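PDB 4K00: 1,4-dihydroxy-2-naphthoyl-CoA hydrolase from Synechocystis sp., which catalyses the hydrolysis of 1,4-dihydroxy-2-naphthoyl-CoA to 1,4-dihydroxy-2-naphthoate and CoA, a step in phylloquinone (vitamin K1) biosynthesis. Local coordinates for residues A[8-13]-A[77-82]; A[13-18]-A[72-77]. All blocks are in the same frame, centred on the assembly; numbering follows the deposited sequence.

Contacts 1 and 2 are successive parts of one pairing, their centres about 12 Å apart. In contact 1 two strands of the hotdog sheet run antiparallel; in contact 2 the loop leaving the first strand meets the turn that enters the second. Val13 and Arg77 belong to both. A salt bridge also ties the two contacts, Arg11 NH1 of contact 1 lying 2.7 Å from Asp17 OD2 of contact 2. The pairing leads towards Asp19 of the same chain, the predicted active-site residue: its side chain is about 10 Å from that of Val13 and about 5 Å from that of Thr18. Contact 2 is thus nearer the probable site, and contact 1 carries the pairing on into the sheet.

Contact 1 (A[8-13]-A[77-82]); sequences TYERQV and RLLVNL
Arg77 pairs with Gln12 where strand 77-86 starts its antiparallel run along strand 6-12 in the curled sheet of the hotdog fold; the segment axes approach to 4.7 Å at 156°. A bend at chi3 (55°) brings the Arg77 guanidinium obliquely across to Glu10, whose OE2 forms a long, weak salt bridge to NH1 at 3.6 Å. The two charged planes stand 60° apart, and the stronger partner of Arg77 is Glu102, bound by NH2. A leucine in place of Arg77 would probably leave Glu102 without its mate and the Glu10 carboxylate without this positive charge beside it.

Leu78 turns to the other face, beside Arg11, and the two exchange backbone hydrogen bonds, as a hydrogen-bonded antiparallel pair; Leu78 N reaches Arg11 O at 2.8 Å. Leu78 CD1 packs on Val13 CG2 at 3.6 Å. Leu79 returns to the face of Glu10 and Thr8, where its CD2 lies 4.2 Å from Thr8 CG2. Val80 repeats the double exchange with Tyr9, Val80 N to Tyr9 O being a nearly straight bond of 2.8 Å. Val80 CG2 meets the edge of the Tyr9 ring, 4.0 Å from CD2, and both side chains touch Ala36 of helix 26-43, while Tyr9 OH bonds to Glu35. Asn81 lies alongside Thr8, pointing the same way, and its OD1 accepts from Thr8 OG1 at 2.7 Å, the hydroxyl tilted from the amide carbonyl plane.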
ATOM      1  N   THR A   8      -6.529  20.836  -9.387  1.00 24.92           N
ATOM      2  CA  THR A   8      -7.225  20.421  -8.172  1.00 24.89           C
ATOM      3  C   THR A   8      -7.720  18.994  -8.305  1.00 21.90           C
ATOM      4  O   THR A   8      -8.508  18.690  -9.189  1.00 19.92           O
ATOM      5  CB  THR A   8      -8.445  21.323  -7.882  1.00 28.34           C
ATOM      6  OG1 THR A   8      -8.009  22.682  -7.805  1.00 24.15           O
ATOM      7  CG2 THR A   8      -9.097  20.921  -6.560  1.00 29.43           C
ATOM      8  N   TYR A   9      -7.246  18.142  -7.410  1.00 20.76           N
ATOM      9  CA  TYR A   9      -7.561  16.722  -7.421  1.00 20.32           C
ATOM     10  C   TYR A   9      -8.460  16.394  -6.247  1.00 21.55           C
ATOM     11  O   TYR A   9      -8.127  16.668  -5.085  1.00 19.05           O
ATOM     12  CB  TYR A   9      -6.269  15.928  -7.326  1.00 20.14           C
ATOM     13  CG  TYR A   9      -6.426  14.437  -7.145  1.00 17.41           C
ATOM     14  CD1 TYR A   9      -7.032  13.655  -8.128  1.00 19.34           C
ATOM     15  CD2 TYR A   9      -5.927  13.806  -6.015  1.00 16.51           C
ATOM     16  CE1 TYR A   9      -7.156  12.285  -7.974  1.00 17.59           C
ATOM     17  CE2 TYR A   9      -6.030  12.434  -5.861  1.00 19.69           C
ATOM     18  CZ  TYR A   9      -6.659  11.682  -6.831  1.00 18.97           C
ATOM     19  OH  TYR A   9      -6.755  10.323  -6.670  1.00 17.73           O
ATOM     20  N   GLU A  10      -9.621  15.833  -6.557  1.00 21.42           N
ATOM     21  CA  GLU A  10     -10.569  15.457  -5.533  1.00 22.07           C
ATOM     22  C   GLU A  10     -10.344  13.996  -5.117  1.00 23.29           C
ATOM     23  O   GLU A  10     -10.209  13.107  -5.960  1.00 20.73           O
ATOM     24  CB  GLU A  10     -11.972  15.677  -6.071  1.00 26.93           C
ATOM     25  CG  GLU A  10     -13.085  15.289  -5.137  1.00 38.65           C
ATOM     26  CD  GLU A  10     -14.434  15.624  -5.743  1.00 46.25           C
ATOM     27  OE1 GLU A  10     -14.464  16.424  -6.706  1.00 51.82           O
ATOM     28  OE2 GLU A  10     -15.449  15.078  -5.267  1.00 55.45           O
ATOM     29  N   ARG A  11     -10.296  13.757  -3.817  1.00 18.98           N
ATOM     30  CA  ARG A  11      -9.914  12.437  -3.302  1.00 18.35           C
ATOM     31  C   ARG A  11     -10.753  12.088  -2.077  1.00 20.44           C
ATOM     32  O   ARG A  11     -10.703  12.775  -1.055  1.00 21.74           O
ATOM     33  CB  ARG A  11      -8.423  12.408  -2.958  1.00 17.53           C
ATOM     34  CG  ARG A  11      -7.932  11.110  -2.332  1.00 17.21           C
ATOM     35  CD  ARG A  11      -8.071   9.911  -3.263  1.00 19.47           C
ATOM     36  NE  ARG A  11      -6.948   8.999  -3.071  1.00 18.83           N
ATOM     37  CZ  ARG A  11      -6.813   8.176  -2.033  1.00 19.40           C
ATOM     38  NH1 ARG A  11      -7.753   8.102  -1.091  1.00 17.49           N
ATOM     39  NH2 ARG A  11      -5.732   7.405  -1.943  1.00 20.37           N
ATOM     40  N   GLN A  12     -11.525  11.016  -2.207  1.00 21.81           N
ATOM     41  CA  GLN A  12     -12.187  10.366  -1.081  1.00 24.44           C
ATOM     42  C   GLN A  12     -11.214   9.546  -0.243  1.00 22.04           C
ATOM     43  O   GLN A  12     -10.361   8.836  -0.782  1.00 20.76           O
ATOM     44  CB  GLN A  12     -13.302   9.464  -1.618  1.00 27.92           C
ATOM     45  CG  GLN A  12     -14.027   8.670  -0.550  1.00 40.64           C
ATOM     46  CD  GLN A  12     -15.076   9.500   0.153  1.00 56.48           C
ATOM     47  OE1 GLN A  12     -15.065   9.624   1.377  1.00 82.49           O
ATOM     48  NE2 GLN A  12     -15.981  10.089  -0.619  1.00 57.44           N
ATOM     49  N   VAL A  13     -11.346   9.635   1.081  1.00 18.84           N
ATOM     50  CA  VAL A  13     -10.560   8.808   1.974  1.00 19.00           C
ATOM     51  C   VAL A  13     -11.223   7.439   2.091  1.00 20.23           C
ATOM     52  O   VAL A  13     -12.401   7.333   2.438  1.00 20.77           O
ATOM     53  CB  VAL A  13     -10.396   9.433   3.378  1.00 17.92           C
ATOM     54  CG1 VAL A  13      -9.630   8.480   4.283  1.00 17.19           C
ATOM     55  CG2 VAL A  13      -9.670  10.775   3.303  1.00 18.41           C
ATOM     56  N   ARG A  77     -13.979  13.756   2.292  1.00 23.80           N
ATOM     57  CA  ARG A  77     -13.667  14.159   0.933  1.00 24.15           C
ATOM     58  C   ARG A  77     -12.655  15.298   0.967  1.00 23.87           C
ATOM     59  O   ARG A  77     -12.889  16.336   1.589  1.00 26.38           O
ATOM     60  CB  ARG A  77     -14.933  14.592   0.207  1.00 30.90           C
ATOM     61  CG  ARG A  77     -14.743  14.754  -1.292  1.00 43.72           C
ATOM     62  CD  ARG A  77     -16.081  14.854  -2.012  1.00 57.92           C
ATOM     63  NE  ARG A  77     -16.911  15.922  -1.462  1.00 68.89           N
ATOM     64  CZ  ARG A  77     -16.814  17.200  -1.817  1.00 69.77           C
ATOM     65  NH1 ARG A  77     -15.923  17.572  -2.730  1.00 64.71           N
ATOM     66  NH2 ARG A  77     -17.607  18.106  -1.259  1.00 71.31           N
ATOM     67  N   LEU A  78     -11.524  15.082   0.311  1.00 19.18           N
ATOM     68  CA  LEU A  78     -10.382  15.992   0.397  1.00 19.45           C
ATOM     69  C   LEU A  78     -10.126  16.630  -0.964  1.00 21.72           C
ATOM     70  O   LEU A  78     -10.498  16.077  -2.002  1.00 19.85           O
ATOM     71  CB  LEU A  78      -9.137  15.243   0.854  1.00 19.20           C
ATOM     72  CG  LEU A  78      -9.264  14.374   2.105  1.00 18.39           C
ATOM     73  CD1 LEU A  78      -7.911  13.784   2.435  1.00 17.34           C
ATOM     74  CD2 LEU A  78      -9.811  15.168   3.281  1.00 21.42           C
ATOM     75  N   LEU A  79      -9.499  17.801  -0.950  1.00 20.56           N
ATOM     76  CA  LEU A  79      -8.954  18.412  -2.157  1.00 20.76           C
ATOM     77  C   LEU A  79      -7.439  18.458  -2.036  1.00 19.75           C
ATOM     78  O   LEU A  79      -6.900  18.849  -1.002  1.00 17.55           O
ATOM     79  CB  LEU A  79      -9.504  19.829  -2.322  1.00 23.44           C
ATOM     80  CG  LEU A  79     -11.027  19.944  -2.411  1.00 23.84           C
ATOM     81  CD1 LEU A  79     -11.464  21.397  -2.446  1.00 25.68           C
ATOM     82  CD2 LEU A  79     -11.533  19.198  -3.634  1.00 26.49           C
ATOM     83  N   VAL A  80      -6.756  18.031  -3.090  1.00 17.99           N
ATOM     84  CA  VAL A  80      -5.314  18.224  -3.196  1.00 16.75           C
ATOM     85  C   VAL A  80      -5.043  19.246  -4.274  1.00 19.08           C
ATOM     86  O   VAL A  80      -5.298  18.995  -5.456  1.00 18.74           O
ATOM     87  CB  VAL A  80      -4.575  16.937  -3.587  1.00 18.66           C
ATOM     88  CG1 VAL A  80      -3.065  17.185  -3.548  1.00 19.12           C
ATOM     89  CG2 VAL A  80      -4.974  15.784  -2.678  1.00 19.79           C
ATOM     90  N   ASN A  81      -4.553  20.409  -3.861  1.00 18.69           N
ATOM     91  CA  ASN A  81      -4.266  21.475  -4.790  1.00 19.95           C
ATOM     92  C   ASN A  81      -2.800  21.504  -5.115  1.00 20.42           C
ATOM     93  O   ASN A  81      -1.963  21.556  -4.225  1.00 22.36           O
ATOM     94  CB  ASN A  81      -4.701  22.828  -4.225  1.00 22.93           C
ATOM     95  CG  ASN A  81      -6.158  23.111  -4.501  1.00 27.29           C
ATOM     96  OD1 ASN A  81      -6.547  23.357  -5.646  1.00 34.93           O
ATOM     97  ND2 ASN A  81      -6.974  23.053  -3.470  1.00 32.59           N
ATOM     98  N   LEU A  82      -2.518  21.475  -6.408  1.00 20.45           N
ATOM     99  CA  LEU A  82      -1.186  21.225  -6.914  1.00 20.05           C
ATOM    100  C   LEU A  82      -0.768  22.431  -7.749  1.00 19.29           C
ATOM    101  O   LEU A  82      -1.538  22.927  -8.573  1.00 17.76           O
ATOM    102  CB  LEU A  82      -1.176  19.944  -7.763  1.00 19.46           C
ATOM    103  CG  LEU A  82      -0.038  19.779  -8.774  1.00 21.15           C
ATOM    104  CD1 LEU A  82       1.276  19.521  -8.052  1.00 22.51           C
ATOM    105  CD2 LEU A  82      -0.343  18.638  -9.738  1.00 21.16           C
TER

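Contact 2 (A[13-18]-A[72-77])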
ATOM      1  N   VAL A  13     -11.346   9.635   1.081  1.00 18.84           N
ATOM      2  CA  VAL A  13     -10.560   8.808   1.974  1.00 19.00           C
ATOM      3  C   VAL A  13     -11.223   7.439   2.091  1.00 20.23           C
ATOM      4  O   VAL A  13     -12.401   7.333   2.438  1.00 20.77           O
ATOM      5  CB  VAL A  13     -10.396   9.433   3.378  1.00 17.92           C
ATOM      6  CG1 VAL A  13      -9.630   8.480   4.283  1.00 17.19           C
ATOM      7  CG2 VAL A  13      -9.670  10.775   3.303  1.00 18.41           C
ATOM      8  N   TYR A  14     -10.477   6.390   1.762  1.00 21.14           N
ATOM      9  CA  TYR A  14     -11.013   5.029   1.841  1.00 19.26           C
ATOM     10  C   TYR A  14     -10.498   4.366   3.095  1.00 16.91           C
ATOM     11  O   TYR A  14      -9.562   4.856   3.708  1.00 18.01           O
ATOM     12  CB  TYR A  14     -10.595   4.215   0.618  1.00 20.31           C
ATOM     13  CG  TYR A  14     -11.080   4.819  -0.669  1.00 22.25           C
ATOM     14  CD1 TYR A  14     -12.426   4.838  -0.977  1.00 28.29           C
ATOM     15  CD2 TYR A  14     -10.193   5.403  -1.559  1.00 25.22           C
ATOM     16  CE1 TYR A  14     -12.880   5.398  -2.152  1.00 33.68           C
ATOM     17  CE2 TYR A  14     -10.637   5.969  -2.732  1.00 31.39           C
ATOM     18  CZ  TYR A  14     -11.982   5.970  -3.017  1.00 29.94           C
ATOM     19  OH  TYR A  14     -12.432   6.535  -4.188  1.00 46.69           O
ATOM     20  N   LEU A  15     -11.103   3.242   3.471  1.00 17.92           N
ATOM     21  CA  LEU A  15     -10.712   2.568   4.699  1.00 18.94           C
ATOM     22  C   LEU A  15      -9.206   2.287   4.686  1.00 17.81           C
ATOM     23  O   LEU A  15      -8.513   2.506   5.687  1.00 17.56           O
ATOM     24  CB  LEU A  15     -11.512   1.282   4.891  1.00 19.66           C
ATOM     25  CG  LEU A  15     -11.152   0.470   6.137  1.00 20.42           C
ATOM     26  CD1 LEU A  15     -11.352   1.265   7.415  1.00 21.95           C
ATOM     27  CD2 LEU A  15     -11.971  -0.813   6.153  1.00 23.65           C
ATOM     28  N   ALA A  16      -8.704   1.837   3.543  1.00 18.31           N
ATOM     29  CA  ALA A  16      -7.283   1.468   3.420  1.00 19.56           C
ATOM     30  C   ALA A  16      -6.335   2.640   3.687  1.00 18.69           C
ATOM     31  O   ALA A  16      -5.178   2.423   4.041  1.00 22.35           O
ATOM     32  CB  ALA A  16      -7.007   0.895   2.033  1.00 19.01           C
ATOM     33  N   ASP A  17      -6.804   3.874   3.490  1.00 17.87           N
ATOM     34  CA  ASP A  17      -5.974   5.055   3.717  1.00 17.84           C
ATOM     35  C   ASP A  17      -5.740   5.308   5.204  1.00 17.08           C
ATOM     36  O   ASP A  17      -4.820   6.057   5.589  1.00 16.76           O
ATOM     37  CB  ASP A  17      -6.615   6.298   3.102  1.00 18.61           C
ATOM     38  CG  ASP A  17      -6.693   6.236   1.596  1.00 16.96           C
ATOM     39  OD1 ASP A  17      -5.644   6.086   0.951  1.00 18.07           O
ATOM     40  OD2 ASP A  17      -7.798   6.396   1.051  1.00 20.38           O
ATOM     41  N   THR A  18      -6.577   4.701   6.035  1.00 16.28           N
ATOM     42  CA  THR A  18      -6.544   4.973   7.467  1.00 17.29           C
ATOM     43  C   THR A  18      -5.741   3.920   8.224  1.00 18.53           C
ATOM     44  O   THR A  18      -5.441   2.868   7.690  1.00 18.08           O
ATOM     45  CB  THR A  18      -7.970   5.061   8.048  1.00 18.73           C
ATOM     46  OG1 THR A  18      -8.649   3.803   7.889  1.00 19.78           O
ATOM     47  CG2 THR A  18      -8.757   6.167   7.342  1.00 19.48           C
ATOM     48  N   ALA A  72      -7.239  13.491   9.036  1.00 20.16           N
ATOM     49  CA  ALA A  72      -8.476  13.177   8.342  1.00 19.03           C
ATOM     50  C   ALA A  72      -8.937  11.769   8.697  1.00 19.64           C
ATOM     51  O   ALA A  72      -8.184  10.984   9.269  1.00 19.74           O
ATOM     52  CB  ALA A  72      -8.279  13.314   6.838  1.00 18.09           C
ATOM     53  N   HIS A  73     -10.188  11.467   8.370  1.00 19.20           N
ATOM     54  CA  HIS A  73     -10.809  10.202   8.739  1.00 21.06           C
ATOM     55  C   HIS A  73     -11.445   9.551   7.518  1.00 18.85           C
ATOM     56  O   HIS A  73     -11.674  10.202   6.496  1.00 19.62           O
ATOM     57  CB  HIS A  73     -11.869  10.414   9.829  1.00 23.55           C
ATOM     58  CG  HIS A  73     -11.346  11.081  11.058  1.00 28.47           C
ATOM     59  ND1 HIS A  73     -11.243  12.452  11.176  1.00 31.24           N
ATOM     60  CD2 HIS A  73     -10.909  10.569  12.233  1.00 33.48           C
ATOM     61  CE1 HIS A  73     -10.746  12.752  12.363  1.00 32.52           C
ATOM     62  NE2 HIS A  73     -10.534  11.629  13.023  1.00 28.89           N
ATOM     63  N   CYS A  74     -11.719   8.254   7.647  1.00 20.28           N
ATOM     64  CA  CYS A  74     -12.409   7.467   6.633  1.00 19.67           C
ATOM     65  C   CYS A  74     -13.693   8.128   6.175  1.00 20.70           C
ATOM     66  O   CYS A  74     -14.531   8.523   6.989  1.00 19.80           O
ATOM     67  CB  CYS A  74     -12.744   6.091   7.221  1.00 22.05           C
ATOM     68  SG  CYS A  74     -13.327   4.906   6.009  1.00 22.76           S
ATOM     69  N   GLY A  75     -13.859   8.238   4.864  1.00 20.61           N
ATOM     70  CA  GLY A  75     -15.065   8.832   4.323  1.00 22.50           C
ATOM     71  C   GLY A  75     -14.946  10.317   4.036  1.00 23.43           C
ATOM     72  O   GLY A  75     -15.795  10.868   3.356  1.00 20.30           O
ATOM     73  N   ASP A  76     -13.906  10.975   4.547  1.00 21.91           N
ATOM     74  CA  ASP A  76     -13.734  12.406   4.282  1.00 20.85           C
ATOM     75  C   ASP A  76     -13.525  12.616   2.790  1.00 24.34           C
ATOM     76  O   ASP A  76     -12.946  11.770   2.103  1.00 22.81           O
ATOM     77  CB  ASP A  76     -12.532  12.975   5.045  1.00 19.81           C
ATOM     78  CG  ASP A  76     -12.787  13.121   6.531  1.00 21.50           C
ATOM     79  OD1 ASP A  76     -13.935  12.898   6.976  1.00 23.45           O
ATOM     80  OD2 ASP A  76     -11.834  13.474   7.257  1.00 21.48           O
ATOM     81  N   ARG A  77     -13.979  13.756   2.292  1.00 23.80           N
ATOM     82  CA  ARG A  77     -13.667  14.159   0.933  1.00 24.15           C
ATOM     83  C   ARG A  77     -12.655  15.298   0.967  1.00 23.87           C
ATOM     84  O   ARG A  77     -12.889  16.336   1.589  1.00 26.38           O
ATOM     85  CB  ARG A  77     -14.933  14.592   0.207  1.00 30.90           C
ATOM     86  CG  ARG A  77     -14.743  14.754  -1.292  1.00 43.72           C
ATOM     87  CD  ARG A  77     -16.081  14.854  -2.012  1.00 57.92           C
ATOM     88  NE  ARG A  77     -16.911  15.922  -1.462  1.00 68.89           N
ATOM     89  CZ  ARG A  77     -16.814  17.200  -1.817  1.00 69.77           C
ATOM     90  NH1 ARG A  77     -15.923  17.572  -2.730  1.00 64.71           N
ATOM     91  NH2 ARG A  77     -17.607  18.106  -1.259  1.00 71.31           N
TER
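Val13 grips the turn at 72-77 through both backbone polar groups: Val13 N donates to Asp76 O at 2.9 Å, nearly in line with that carbonyl, and Val13 O accepts from Gly75 N at 3.0 Å, the donor lying 39° out of the carbonyl plane. The motif is a type II beta turn, His73 to Asp76, leading into a strand of the hotdog sheet and closed by Asp76 N bonding to His73 O. Gly75 has a positive phi, at which any side chain would collide with the carbonyl oxygen of Cys74, which accounts for the glycine. The Asp76 carboxylate links the two ends of the turn: OD2 takes His73 N at 2.8 Å, met from above the carboxylate plane, and also binds Gln100.

Val13 lays its isopropyl group over the turn, with CG1 3.5 Å from His73 O. With SG anti to its backbone N (chi1 -169°), Cys74 extends to the start of the 3-10 segment 15-17, SG coming within 3.7 Å of Leu15 CA. The methyl of Thr18 packs on the backbone of Cys74, CG2 lying 3.6 Å from Cys74 N.

The 13-18 loop leads directly to Asp19, the predicted active-site residue, and its hold on the turn probably helps to place it. Asp17 OD2 uses its anti lone pair for Tyr14 N and also pairs with Arg11. Leu15 N bonds to Glu38 of one neighbouring subunit, while Leu15 and Thr18 pack on Asp19 of another. Leu15 O accepts from both Thr18 N and Thr18 OG1, the latter in the carbonyl plane at 2.6 Å.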